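Thioredoxin-like fold domain-containing protein (Paracoccus denitrificans, PDB 3DML) is a periplasmic thioredoxin-fold thiol-disulfide oxidoreductase, SoxS, which probably exchanges disulfides with partner proteins during chemotrophic sulfur oxidation. Local coordinates at residues 20-25 with 80-85; 25-30 with 59-64; 31-36 with 75-80; 68-73 with 89-94. All blocks are in the same frame, centred on the assembly; numbering follows the deposited sequence. Where two conformers were deposited one is given.

Contact 1. Residues 20-25 with 80-85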
loop_
_atom_site.group_PDB
_atom_site.type_symbol
_atom_site.label_atom_id
_atom_site.label_comp_id
_atom_site.label_asym_id
_atom_site.label_seq_id
_atom_site.Cartn_x
_atom_site.Cartn_y
_atom_site.Cartn_z
ATOM N N LEU A 20 -0.389 -11.485 4.546
ATOM C CA LEU A 20 -0.697 -10.164 3.977
ATOM C C LEU A 20 0.434 -9.130 4.175
ATOM O O LEU A 20 1.050 -9.067 5.231
ATOM C CB LEU A 20 -2.003 -9.624 4.568
ATOM C CG LEU A 20 -3.346 -9.832 3.878
ATOM C CD1 LEU A 20 -3.510 -11.189 3.263
ATOM C CD2 LEU A 20 -4.517 -9.468 4.806
ATOM N N ARG A 21 0.694 -8.332 3.134
ATOM C CA ARG A 21 1.612 -7.193 3.184
ATOM C C ARG A 21 1.013 -6.067 2.349
ATOM O O ARG A 21 0.372 -6.338 1.342
ATOM C CB ARG A 21 2.966 -7.542 2.559
ATOM C CG ARG A 21 3.891 -8.408 3.394
ATOM C CD ARG A 21 5.174 -8.647 2.623
ATOM N NE ARG A 21 4.981 -9.613 1.534
ATOM C CZ ARG A 21 5.733 -9.684 0.434
ATOM N NH1 ARG A 21 6.749 -8.838 0.240
ATOM N NH2 ARG A 21 5.455 -10.606 -0.484
ATOM N N LEU A 22 1.264 -4.830 2.736
ATOM C CA LEU A 22 0.860 -3.687 1.926
ATOM C C LEU A 22 2.086 -3.047 1.318
ATOM O O LEU A 22 2.915 -2.487 2.034
ATOM C CB LEU A 22 0.141 -2.641 2.774
ATOM C CG LEU A 22 -0.617 -1.542 2.029
ATOM C CD1 LEU A 22 -1.842 -2.096 1.276
ATOM C CD2 LEU A 22 -1.086 -0.574 3.076
ATOM N N LEU A 23 2.194 -3.120 0.002
ATOM C CA LEU A 23 3.259 -2.450 -0.707
ATOM C C LEU A 23 2.832 -1.036 -1.001
ATOM O O LEU A 23 1.741 -0.801 -1.554
ATOM C CB LEU A 23 3.543 -3.153 -2.031
ATOM C CG LEU A 23 3.962 -4.604 -1.941
ATOM C CD1 LEU A 23 4.207 -5.115 -3.363
ATOM C CD2 LEU A 23 5.210 -4.748 -1.084
HETATM N N MSE A 24 3.689 -0.096 -0.645
HETATM C CA MSE A 24 3.440 1.288 -0.954
HETATM C C MSE A 24 4.454 1.754 -1.987
HETATM O O MSE A 24 5.662 1.761 -1.716
HETATM C CB MSE A 24 3.548 2.126 0.307
HETATM C CG MSE A 24 3.493 3.593 0.007
HETATM SE SE MSE A 24 3.750 4.664 1.590
HETATM C CE MSE A 24 3.123 6.301 0.751
ATOM N N PHE A 25 3.960 2.137 -3.160
ATOM C CA PHE A 25 4.813 2.587 -4.245
ATOM C C PHE A 25 4.926 4.096 -4.248
ATOM O O PHE A 25 3.911 4.801 -4.257
ATOM C CB PHE A 25 4.305 2.055 -5.592
ATOM C CG PHE A 25 4.514 0.588 -5.756
ATOM C CD1 PHE A 25 5.689 0.105 -6.331
ATOM C CD2 PHE A 25 3.553 -0.321 -5.302
ATOM C CE1 PHE A 25 5.884 -1.272 -6.479
ATOM C CE2 PHE A 25 3.737 -1.694 -5.441
ATOM C CZ PHE A 25 4.901 -2.185 -6.020
ATOM N N PHE A 80 -1.060 1.669 -3.158
ATOM C CA PHE A 80 -0.900 0.699 -2.086
ATOM C C PHE A 80 -1.412 -0.635 -2.585
ATOM O O PHE A 80 -2.589 -0.742 -2.900
ATOM C CB PHE A 80 -1.702 1.119 -0.855
ATOM C CG PHE A 80 -1.350 2.502 -0.352
ATOM C CD1 PHE A 80 -0.332 2.659 0.598
ATOM C CD2 PHE A 80 -2.024 3.625 -0.835
ATOM C CE1 PHE A 80 0.005 3.928 1.082
ATOM C CE2 PHE A 80 -1.696 4.922 -0.374
ATOM C CZ PHE A 80 -0.671 5.063 0.589
ATOM N N VAL A 81 -0.533 -1.627 -2.691
ATOM C CA VAL A 81 -0.956 -2.915 -3.214
ATOM C C VAL A 81 -1.006 -3.927 -2.072
ATOM O O VAL A 81 -0.002 -4.167 -1.395
ATOM C CB VAL A 81 -0.022 -3.447 -4.323
ATOM C CG1 VAL A 81 -0.539 -4.800 -4.827
ATOM C CG2 VAL A 81 0.060 -2.448 -5.486
ATOM N N LEU A 82 -2.177 -4.509 -1.868
ATOM C CA LEU A 82 -2.308 -5.552 -0.858
ATOM C C LEU A 82 -1.941 -6.866 -1.514
ATOM O O LEU A 82 -2.598 -7.310 -2.475
ATOM C CB LEU A 82 -3.724 -5.599 -0.278
ATOM C CG LEU A 82 -3.880 -6.603 0.871
ATOM C CD1 LEU A 82 -3.191 -6.100 2.160
ATOM C CD2 LEU A 82 -5.349 -6.914 1.119
HETATM N N MSE A 83 -0.893 -7.480 -0.974
HETATM C CA MSE A 83 -0.376 -8.765 -1.437
HETATM C C MSE A 83 -0.825 -9.846 -0.487
HETATM O O MSE A 83 -0.757 -9.679 0.734
HETATM C CB MSE A 83 1.150 -8.759 -1.410
HETATM C CG MSE A 83 1.796 -7.611 -2.100
HETATM SE SE MSE A 83 1.489 -7.674 -4.034
HETATM C CE MSE A 83 2.563 -9.249 -4.398
ATOM N N ALA A 84 -1.249 -10.970 -1.044
ATOM C CA ALA A 84 -1.500 -12.169 -0.249
ATOM C C ALA A 84 -0.416 -13.140 -0.683
ATOM O O ALA A 84 -0.427 -13.637 -1.815
ATOM C CB ALA A 84 -2.856 -12.720 -0.551
ATOM N N GLY A 85 0.547 -13.373 0.196
ATOM C CA GLY A 85 1.726 -14.126 -0.187
ATOM C C GLY A 85 2.438 -13.327 -1.264
ATOM O O GLY A 85 2.687 -12.137 -1.105
HETATM O O HOH W 1 2.351 -11.037 1.215
#
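The selenium of Met24, here selenomethionine, lies 5.1 Å from the centroid of the Phe80 ring, an oblique Met-aromatic contact between two side chains that run alongside each other. With CG anti to the backbone N (chi1 172°), the Met24 chain extends along the ring, bringing CG to 3.7 Å from Phe80 CE1 and its methyl CE beside CE1 and CZ. Leu22 adds CD1 against Phe80 CB on the same face. Replacing Phe80 by an alanine would probably leave the Met24 selenium and methyl without their aromatic partner. On the other face Leu23 CD1 meets Met83 CG at 3.7 Å, and Phe25 CE2 touches Val81 CG2. Two hydrogen-bonded pairs, Arg21 with Met83 and Leu23 with Val81, zip the backbones together; the shortest link is Val81 N to Leu23 O, 2.7 Å. Where the pairing ends, Arg21 NH2 reaches Gly85 O at 3.2 Å, from above the carbonyl plane, while a water accepts from Arg21 NE and also lies 2.6 Å from Gly85 O. Helix 98-112 backs the face of Leu20, Leu22 and Leu82. The arrangement is the antiparallel pairing of two central strands, 20-26 and 79-84, in the sheet of the thioredoxin fold.

Contact 2. Residues 25-30 with 59-64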
loop_
_atom_site.group_PDB
_atom_site.type_symbol
_atom_site.label_atom_id
_atom_site.label_comp_id
_atom_site.label_asym_id
_atom_site.label_seq_id
_atom_site.Cartn_x
_atom_site.Cartn_y
_atom_site.Cartn_z
ATOM N N PHE A 25 3.960 2.137 -3.160
ATOM C CA PHE A 25 4.813 2.587 -4.245
ATOM C C PHE A 25 4.926 4.096 -4.248
ATOM O O PHE A 25 3.911 4.801 -4.257
ATOM C CB PHE A 25 4.305 2.055 -5.592
ATOM C CG PHE A 25 4.514 0.588 -5.756
ATOM C CD1 PHE A 25 5.689 0.105 -6.331
ATOM C CD2 PHE A 25 3.553 -0.321 -5.302
ATOM C CE1 PHE A 25 5.884 -1.272 -6.479
ATOM C CE2 PHE A 25 3.737 -1.694 -5.441
ATOM C CZ PHE A 25 4.901 -2.185 -6.020
ATOM N N GLU A 26 6.172 4.570 -4.248
ATOM C CA GLU A 26 6.501 5.999 -4.146
ATOM C C GLU A 26 7.407 6.457 -5.277
ATOM O O GLU A 26 7.906 5.637 -6.049
ATOM C CB GLU A 26 7.255 6.256 -2.841
ATOM C CG GLU A 26 6.513 5.885 -1.591
ATOM C CD GLU A 26 7.008 6.676 -0.401
ATOM O OE1 GLU A 26 6.180 7.022 0.462
ATOM O OE2 GLU A 26 8.224 6.956 -0.331
ATOM N N GLN A 27 7.618 7.771 -5.382
ATOM C CA GLN A 27 8.634 8.334 -6.270
ATOM C C GLN A 27 9.066 9.676 -5.699
ATOM O O GLN A 27 8.348 10.242 -4.867
ATOM C CB GLN A 27 8.111 8.519 -7.696
ATOM C CG GLN A 27 7.023 9.603 -7.894
ATOM C CD GLN A 27 6.578 9.648 -9.334
ATOM O OE1 GLN A 27 7.391 9.898 -10.233
ATOM N NE2 GLN A 27 5.287 9.386 -9.577
ATOM N N PRO A 28 10.254 10.167 -6.106
ATOM C CA PRO A 28 10.729 11.470 -5.657
ATOM C C PRO A 28 9.771 12.597 -5.977
ATOM O O PRO A 28 9.153 12.630 -7.058
ATOM C CB PRO A 28 12.045 11.649 -6.435
ATOM C CG PRO A 28 12.525 10.276 -6.634
ATOM C CD PRO A 28 11.259 9.506 -6.960
ATOM N N GLY A 29 9.638 13.508 -5.017
ATOM C CA GLY A 29 8.807 14.687 -5.185
ATOM C C GLY A 29 7.312 14.437 -5.123
ATOM O O GLY A 29 6.530 15.315 -5.474
ATOM N N CYS A 30 6.902 13.244 -4.693
ATOM C CA CYS A 30 5.478 12.945 -4.591
ATOM C C CYS A 30 4.877 13.518 -3.302
ATOM O O CYS A 30 5.073 12.985 -2.202
ATOM C CB CYS A 30 5.225 11.438 -4.683
ATOM S SG CYS A 30 3.460 11.031 -4.777
ATOM N N GLN A 59 9.984 1.923 -4.848
ATOM C CA GLN A 59 9.973 2.981 -5.821
ATOM C C GLN A 59 9.268 2.490 -7.062
ATOM O O GLN A 59 9.557 1.398 -7.566
ATOM C CB GLN A 59 11.406 3.393 -6.193
ATOM C CG GLN A 59 12.140 4.105 -5.073
ATOM C CD GLN A 59 11.562 5.471 -4.870
ATOM O OE1 GLN A 59 11.412 6.236 -5.826
ATOM N NE2 GLN A 59 11.179 5.773 -3.646
HETATM N N MSE A 60 8.352 3.310 -7.572
HETATM C CA MSE A 60 7.583 2.942 -8.755
HETATM C C MSE A 60 8.473 2.572 -9.941
HETATM O O MSE A 60 8.142 1.651 -10.692
HETATM C CB MSE A 60 6.675 4.100 -9.197
HETATM C CG MSE A 60 5.975 3.784 -10.529
HETATM SE SE MSE A 60 4.721 5.212 -11.040
HETATM C CE MSE A 60 5.998 6.603 -11.420
ATOM N N ARG A 61 9.588 3.275 -10.121
ATOM C CA ARG A 61 10.406 3.016 -11.315
ATOM C C ARG A 61 11.457 1.910 -11.187
ATOM O O ARG A 61 12.095 1.541 -12.174
ATOM C CB ARG A 61 10.994 4.317 -11.882
ATOM C CG ARG A 61 9.860 5.310 -12.317
ATOM C CD ARG A 61 10.381 6.478 -13.152
ATOM N NE ARG A 61 9.284 7.257 -13.734
ATOM C CZ ARG A 61 8.621 8.213 -13.089
ATOM N NH1 ARG A 61 8.935 8.510 -11.830
ATOM N NH2 ARG A 61 7.639 8.865 -13.704
ATOM N N ASP A 62 11.601 1.343 -9.994
ATOM C CA ASP A 62 12.529 0.224 -9.806
ATOM C C ASP A 62 11.945 -1.093 -10.303
ATOM O O ASP A 62 10.725 -1.263 -10.344
ATOM C CB ASP A 62 12.890 0.037 -8.327
ATOM C CG ASP A 62 13.824 1.092 -7.796
ATOM O OD1 ASP A 62 14.375 1.895 -8.575
ATOM O OD2 ASP A 62 13.999 1.117 -6.556
ATOM N N PRO A 63 12.817 -2.050 -10.664
ATOM C CA PRO A 63 12.372 -3.420 -10.855
ATOM C C PRO A 63 11.735 -3.931 -9.571
ATOM O O PRO A 63 12.120 -3.508 -8.480
ATOM C CB PRO A 63 13.688 -4.196 -11.116
ATOM C CG PRO A 63 14.652 -3.218 -11.516
ATOM C CD PRO A 63 14.261 -1.895 -10.928
ATOM N N LEU A 64 10.748 -4.814 -9.691
ATOM C CA LEU A 64 10.075 -5.376 -8.516
ATOM C C LEU A 64 10.976 -6.327 -7.735
ATOM O O LEU A 64 11.829 -6.968 -8.345
ATOM C CB LEU A 64 8.802 -6.107 -8.955
ATOM C CG LEU A 64 7.674 -5.191 -9.437
ATOM C CD1 LEU A 64 6.589 -6.050 -10.077
ATOM C CD2 LEU A 64 7.121 -4.411 -8.238
#
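Glu26 and Gln59 form a parallel bridge, and past it the backbones are tied by Met60 N, which gives a nearly straight hydrogen bond of 2.8 Å to Glu26 O (N-H...O 169°). A weaker backbone contact accompanies it: the CA-H of Gln59 points at the same Glu26 oxygen. The other polar link joins side chains. Arg61 NH1 donates to Gln27 OE1 at 2.6 Å; the oxygen lies at the guanidinium edge, in its plane, whereas the donor stands 44° out of the amide plane. Gln27 CG sits between its backbone N and carbonyl carbon (chi1 68°), and the extended chain beyond carries the amide to Arg61. The other amide end, NE2, bonds Thr77 OG1, fixing the rotation of the group. A leucine in place of Gln27 would probably leave both Arg61 NH1 and Thr77 OG1 without these mates. The selenomethionine methyl, Met60 CE, lies 3.4 Å from Gln27 NE2 and also rests over one face of the Arg61 guanidinium, offset toward its rim. Leu64 CD2 meets the Phe25 ring edge, 3.8 Å from CE1. Gln59 OE1 comes to 3.5 Å from Pro28 CD. A type II turn, Gln27 to Cys30, leads to Cys30 of the CxxC pair at the N-cap of helix 31-39, while a type I turn, Gln59 to Asp62, opens the long loop toward strand 79-84; the contact thus joins the ends of the parallel strands 20-26 and 55-59 beside the active-site helix.

Contact 3. Residues 31-36 with 75-80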
loop_
_atom_site.group_PDB
_atom_site.type_symbol
_atom_site.label_atom_id
_atom_site.label_comp_id
_atom_site.label_asym_id
_atom_site.label_seq_id
_atom_site.Cartn_x
_atom_site.Cartn_y
_atom_site.Cartn_z
ATOM N N LEU A 31 4.144 14.613 -3.447
ATOM C CA LEU A 31 3.552 15.279 -2.298
ATOM C C LEU A 31 2.574 14.388 -1.525
ATOM O O LEU A 31 2.570 14.390 -0.295
ATOM C CB LEU A 31 2.880 16.566 -2.745
ATOM C CG LEU A 31 2.323 17.482 -1.673
ATOM C CD1 LEU A 31 2.686 18.917 -2.075
ATOM C CD2 LEU A 31 0.826 17.338 -1.570
ATOM N N TYR A 32 1.740 13.636 -2.239
ATOM C CA TYR A 32 0.770 12.752 -1.591
ATOM C C TYR A 32 1.397 11.559 -0.860
ATOM O O TYR A 32 0.878 11.167 0.171
ATOM C CB TYR A 32 -0.342 12.331 -2.565
ATOM C CG TYR A 32 -1.373 13.437 -2.719
ATOM C CD1 TYR A 32 -1.242 14.407 -3.709
ATOM C CD2 TYR A 32 -2.435 13.538 -1.829
ATOM C CE1 TYR A 32 -2.176 15.436 -3.831
ATOM C CE2 TYR A 32 -3.376 14.560 -1.943
ATOM C CZ TYR A 32 -3.236 15.500 -2.960
ATOM O OH TYR A 32 -4.170 16.515 -3.052
ATOM N N CYS A 33 2.499 11.009 -1.378
ATOM C CA CYS A 33 3.344 10.074 -0.587
ATOM C C CYS A 33 3.809 10.705 0.713
ATOM O O CYS A 33 3.715 10.096 1.775
ATOM C CB CYS A 33 4.572 9.616 -1.372
ATOM S SG CYS A 33 4.111 8.554 -2.752
ATOM N N ALA A 34 4.321 11.927 0.635
ATOM C CA ALA A 34 4.819 12.611 1.836
ATOM C C ALA A 34 3.683 12.863 2.838
ATOM O O ALA A 34 3.890 12.770 4.069
ATOM C CB ALA A 34 5.494 13.910 1.452
ATOM N N ARG A 35 2.487 13.190 2.336
ATOM C CA ARG A 35 1.330 13.331 3.228
ATOM C C ARG A 35 0.974 12.048 3.950
ATOM O O ARG A 35 0.711 12.062 5.143
ATOM C CB ARG A 35 0.095 13.823 2.496
ATOM C CG ARG A 35 0.156 15.283 2.128
ATOM C CD ARG A 35 -1.254 15.706 1.677
ATOM N NE ARG A 35 -1.246 17.022 1.056
ATOM C CZ ARG A 35 -2.314 17.570 0.493
ATOM N NH1 ARG A 35 -3.465 16.912 0.479
ATOM N NH2 ARG A 35 -2.224 18.769 -0.052
ATOM N N TRP A 36 0.997 10.929 3.240
ATOM C CA TRP A 36 0.679 9.643 3.862
ATOM C C TRP A 36 1.747 9.298 4.904
ATOM O O TRP A 36 1.419 8.804 6.000
ATOM C CB TRP A 36 0.641 8.532 2.814
ATOM C CG TRP A 36 0.114 7.219 3.359
ATOM C CD1 TRP A 36 -1.181 6.827 3.423
ATOM C CD2 TRP A 36 0.885 6.152 3.913
ATOM N NE1 TRP A 36 -1.278 5.568 3.964
ATOM C CE2 TRP A 36 -0.016 5.125 4.265
ATOM C CE3 TRP A 36 2.254 5.955 4.124
ATOM C CZ2 TRP A 36 0.405 3.913 4.831
ATOM C CZ3 TRP A 36 2.678 4.728 4.695
ATOM C CH2 TRP A 36 1.744 3.742 5.051
ATOM N N THR A 75 1.294 2.711 -11.948
ATOM C CA THR A 75 1.391 3.856 -12.836
ATOM C C THR A 75 1.114 5.188 -12.116
ATOM O O THR A 75 1.204 6.272 -12.740
ATOM C CB THR A 75 0.426 3.684 -14.015
ATOM O OG1 THR A 75 -0.884 3.410 -13.505
ATOM C CG2 THR A 75 0.868 2.486 -14.895
ATOM N N PHE A 76 0.815 5.113 -10.819
ATOM C CA PHE A 76 0.397 6.274 -10.047
ATOM C C PHE A 76 1.056 6.142 -8.700
ATOM O O PHE A 76 1.197 5.038 -8.206
ATOM C CB PHE A 76 -1.133 6.307 -9.859
ATOM C CG PHE A 76 -1.627 7.571 -9.204
ATOM C CD1 PHE A 76 -1.976 8.679 -9.981
ATOM C CD2 PHE A 76 -1.742 7.650 -7.813
ATOM C CE1 PHE A 76 -2.433 9.868 -9.353
ATOM C CE2 PHE A 76 -2.197 8.828 -7.184
ATOM C CZ PHE A 76 -2.522 9.931 -7.956
ATOM N N THR A 77 1.541 7.247 -8.142
ATOM C CA THR A 77 2.006 7.235 -6.751
ATOM C C THR A 77 1.244 8.283 -5.914
ATOM O O THR A 77 0.997 9.387 -6.399
ATOM C CB THR A 77 3.514 7.531 -6.640
ATOM O OG1 THR A 77 3.787 8.825 -7.179
ATOM C CG2 THR A 77 4.346 6.486 -7.393
ATOM N N PRO A 78 0.879 7.944 -4.659
ATOM C CA PRO A 78 1.115 6.652 -4.008
ATOM C C PRO A 78 0.131 5.592 -4.494
ATOM O O PRO A 78 -1.044 5.887 -4.745
ATOM C CB PRO A 78 0.867 6.950 -2.518
ATOM C CG PRO A 78 -0.120 8.092 -2.535
ATOM C CD PRO A 78 0.113 8.874 -3.795
ATOM N N THR A 79 0.613 4.365 -4.636
ATOM C CA THR A 79 -0.290 3.224 -4.847
ATOM C C THR A 79 -0.012 2.239 -3.727
ATOM O O THR A 79 1.151 1.977 -3.407
ATOM C CB THR A 79 -0.042 2.546 -6.217
ATOM O OG1 THR A 79 -0.476 3.424 -7.263
ATOM C CG2 THR A 79 -0.816 1.214 -6.343
ATOM N N PHE A 80 -1.060 1.669 -3.158
ATOM C CA PHE A 80 -0.900 0.699 -2.086
ATOM C C PHE A 80 -1.412 -0.635 -2.585
ATOM O O PHE A 80 -2.589 -0.742 -2.900
ATOM C CB PHE A 80 -1.702 1.119 -0.855
ATOM C CG PHE A 80 -1.350 2.502 -0.352
ATOM C CD1 PHE A 80 -0.332 2.659 0.598
ATOM C CD2 PHE A 80 -2.024 3.625 -0.835
ATOM C CE1 PHE A 80 0.005 3.928 1.082
ATOM C CE2 PHE A 80 -1.696 4.922 -0.374
ATOM C CZ PHE A 80 -0.671 5.063 0.589
#
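Phe80 CE1 and CZ lie over one face of the Trp36 indole, the two rings set obliquely. From Trp36 CB the side chain leaves the helix toward the strand, CG anti to the backbone N (chi1 -171°). Trp36 CG then lies 3.6 Å from Phe80 CZ, and CD1 comes closer to the same atom, at 3.4 Å. Trp36 CD2 is 3.7 Å from Phe80 CE1. NE1 lies about equally near Phe80 CZ and CE1, in van der Waals contact. CE2 sits 3.4 Å from Phe80 CE1, and CZ2 is 3.8 Å from Phe80 CE1. The planes of the Trp36 five-membered ring and the Phe80 ring are inclined at 47°. One turn earlier in the helix, Cys33 SG rests 3.6 Å from Pro78 CB, and Tyr32 CB packs on Pro78 CD before its ring leads away. The peptide bond before Pro78 is cis. A cis-proline beside a CxxC at a helix start is the hallmark of the thioredoxin active site; Cys30 and Cys33 form a disulfide in another structure of this protein, which is absent here. Helix 31-39 packs against the start of strand 79-84. Phe101 of helix 98-112 and Tyr95 add further edge-to-face rings to Trp36.

Contact 4. Residues 68-73 with 89-94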
loop_
_atom_site.group_PDB
_atom_site.type_symbol
_atom_site.label_atom_id
_atom_site.label_comp_id
_atom_site.label_asym_id
_atom_site.label_seq_id
_atom_site.Cartn_x
_atom_site.Cartn_y
_atom_site.Cartn_z
ATOM N N LEU A 68 7.521 -11.337 -6.747
ATOM C CA LEU A 68 6.325 -10.538 -6.474
ATOM C C LEU A 68 5.481 -10.427 -7.736
ATOM O O LEU A 68 5.962 -9.978 -8.771
ATOM C CB LEU A 68 6.723 -9.141 -5.960
ATOM C CG LEU A 68 6.380 -8.617 -4.558
ATOM C CD1 LEU A 68 6.573 -9.603 -3.436
ATOM C CD2 LEU A 68 7.151 -7.334 -4.265
ATOM N N GLU A 69 4.222 -10.849 -7.663
ATOM C CA GLU A 69 3.366 -10.866 -8.853
ATOM C C GLU A 69 2.252 -9.812 -8.745
ATOM O O GLU A 69 1.333 -9.960 -7.929
ATOM C CB GLU A 69 2.736 -12.251 -9.046
ATOM C CG GLU A 69 3.713 -13.416 -8.865
ATOM C CD GLU A 69 4.655 -13.557 -10.042
ATOM O OE1 GLU A 69 4.231 -13.279 -11.181
ATOM O OE2 GLU A 69 5.822 -13.955 -9.833
ATOM N N LEU A 70 2.355 -8.761 -9.551
ATOM C CA LEU A 70 1.300 -7.751 -9.633
ATOM C C LEU A 70 0.301 -8.011 -10.760
ATOM O O LEU A 70 0.674 -8.531 -11.828
ATOM C CB LEU A 70 1.891 -6.354 -9.841
ATOM C CG LEU A 70 2.883 -5.794 -8.812
ATOM C CD1 LEU A 70 3.262 -4.368 -9.156
ATOM C CD2 LEU A 70 2.314 -5.846 -7.399
ATOM N N ALA A 71 -0.938 -7.555 -10.555
ATOM C CA ALA A 71 -2.007 -7.727 -11.562
ATOM C C ALA A 71 -1.799 -6.803 -12.784
ATOM O O ALA A 71 -2.240 -7.100 -13.901
ATOM C CB ALA A 71 -3.343 -7.445 -10.922
ATOM N N ARG A 72 -1.173 -5.647 -12.553
ATOM C CA ARG A 72 -0.922 -4.674 -13.594
ATOM C C ARG A 72 0.186 -3.756 -13.094
ATOM O O ARG A 72 0.482 -3.767 -11.897
ATOM C CB ARG A 72 -2.202 -3.892 -13.933
ATOM C CG ARG A 72 -2.911 -3.263 -12.746
ATOM C CD ARG A 72 -4.158 -2.516 -13.266
ATOM N NE ARG A 72 -4.952 -1.921 -12.197
ATOM C CZ ARG A 72 -4.907 -0.638 -11.841
ATOM N NH1 ARG A 72 -4.064 0.211 -12.432
ATOM N NH2 ARG A 72 -5.694 -0.209 -10.863
ATOM N N PRO A 73 0.831 -2.999 -14.009
ATOM C CA PRO A 73 1.914 -2.119 -13.567
ATOM C C PRO A 73 1.455 -1.053 -12.569
ATOM O O PRO A 73 0.261 -0.733 -12.485
ATOM C CB PRO A 73 2.400 -1.449 -14.855
ATOM C CG PRO A 73 1.550 -1.921 -15.964
ATOM C CD PRO A 73 0.687 -3.039 -15.481
ATOM N N SER A 89 -3.578 -9.020 -4.267
ATOM C CA SER A 89 -4.986 -9.300 -3.983
ATOM C C SER A 89 -5.855 -8.121 -4.427
ATOM O O SER A 89 -6.941 -8.306 -4.978
ATOM C CB SER A 89 -5.187 -9.597 -2.481
ATOM O OG SER A 89 -6.565 -9.756 -2.168
ATOM N N GLY A 90 -5.389 -6.898 -4.184
ATOM C CA GLY A 90 -6.151 -5.718 -4.585
ATOM C C GLY A 90 -5.267 -4.518 -4.356
ATOM O O GLY A 90 -4.162 -4.664 -3.839
ATOM N N ARG A 91 -5.741 -3.335 -4.737
ATOM C CA ARG A 91 -4.935 -2.129 -4.560
ATOM C C ARG A 91 -5.789 -0.892 -4.364
ATOM O O ARG A 91 -6.963 -0.858 -4.742
ATOM C CB ARG A 91 -3.975 -1.928 -5.759
ATOM C CG ARG A 91 -4.663 -1.530 -7.063
ATOM C CD ARG A 91 -3.604 -1.124 -8.113
ATOM N NE ARG A 91 -2.737 -2.246 -8.491
ATOM C CZ ARG A 91 -1.736 -2.157 -9.376
ATOM N NH1 ARG A 91 -1.456 -0.986 -9.947
ATOM N NH2 ARG A 91 -1.000 -3.231 -9.656
ATOM N N LEU A 92 -5.185 0.105 -3.738
ATOM C CA LEU A 92 -5.753 1.437 -3.622
ATOM C C LEU A 92 -4.791 2.383 -4.325
ATOM O O LEU A 92 -3.589 2.369 -4.044
ATOM C CB LEU A 92 -5.757 1.878 -2.168
ATOM C CG LEU A 92 -6.438 1.120 -1.067
ATOM C CD1 LEU A 92 -6.250 1.969 0.198
ATOM C CD2 LEU A 92 -7.891 1.009 -1.478
ATOM N N GLU A 93 -5.300 3.226 -5.217
ATOM C CA GLU A 93 -4.430 4.202 -5.859
ATOM C C GLU A 93 -4.785 5.590 -5.336
ATOM O O GLU A 93 -5.942 6.002 -5.402
ATOM C CB GLU A 93 -4.542 4.122 -7.394
ATOM C CG GLU A 93 -4.157 2.713 -7.943
ATOM C CD GLU A 93 -4.298 2.592 -9.463
ATOM O OE1 GLU A 93 -5.347 3.013 -9.988
ATOM O OE2 GLU A 93 -3.383 2.023 -10.134
ATOM N N GLY A 94 -3.775 6.290 -4.841
ATOM C CA GLY A 94 -3.916 7.654 -4.320
ATOM C C GLY A 94 -4.145 7.711 -2.811
ATOM O O GLY A 94 -4.314 6.677 -2.145
#
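Arg91 NH2 donates to the backbone oxygen of Arg72 at 2.7 Å, and its NH1 does the same to Pro73 O at 3.1 Å. Both donors approach from well above the carbonyl planes, while Pro73 O itself lies in the guanidinium plane. Two consecutive loop carbonyls are thereby satisfied by one side chain, whose CG sits between its backbone N and carbonyl carbon (chi1 70°) and whose chain bends at chi3 to turn the guanidinium toward them. The third donor, Arg91 NE, is taken by a salt bridge to Glu88, whose other carboxylate oxygen accepts from Ala71 N. The Arg72 guanidinium lies flat on that of Arg91, centres 4.3 Å apart, and the Arg72 CG methylene covers a face of the Arg91 group. Glu93 probably eases the meeting of like charges: its OE2 stands 3.0 Å from Arg72 NH1 in a salt bridge whose hydrogen bond is weak, and 3.6 Å from Arg91 NH1. Glu93 OE1 adds a second weak bond, to Arg72 NH2, at the edge of that guanidinium. The carboxylate is turned almost perpendicular to the Arg72 plane, at 88°. Arg72, Arg91 and Glu93 thus make a surface salt-bridge network. It ties the loop leading to strand 79-84 onto strand 87-93 at the sheet edge, on the face away from helix 98-112, against which Leu92 packs; strand 87-93 in turn pairs with strand 79-84, through a classic beta bulge where Ser89 and Gly90 both face Leu82.

Contacts 1 and 3 are buried, contacts 2 and 4 lie at the surface, and the chemistry follows. Contact 1 is regular strand pairing with mostly apolar side chains on both faces; contact 3 is aromatic and sulfur packing without a hydrogen bond between its segments. Contact 2 pairs one backbone and one side-chain hydrogen bond, and a charged network marks contact 4. Strand 20-26 serves contacts 1 and 2, sharing Phe25, and strand 79-84 serves contacts 1 and 3, sharing Phe80. Contact 4 borders that strand through Phe80 N to Leu92 O. Contact 2 includes Cys30 and contact 3 Cys33 of the CxxC, and the two meet where Gln27 bonds Thr77, while Leu64 and Leu70 join contacts 2 and 4.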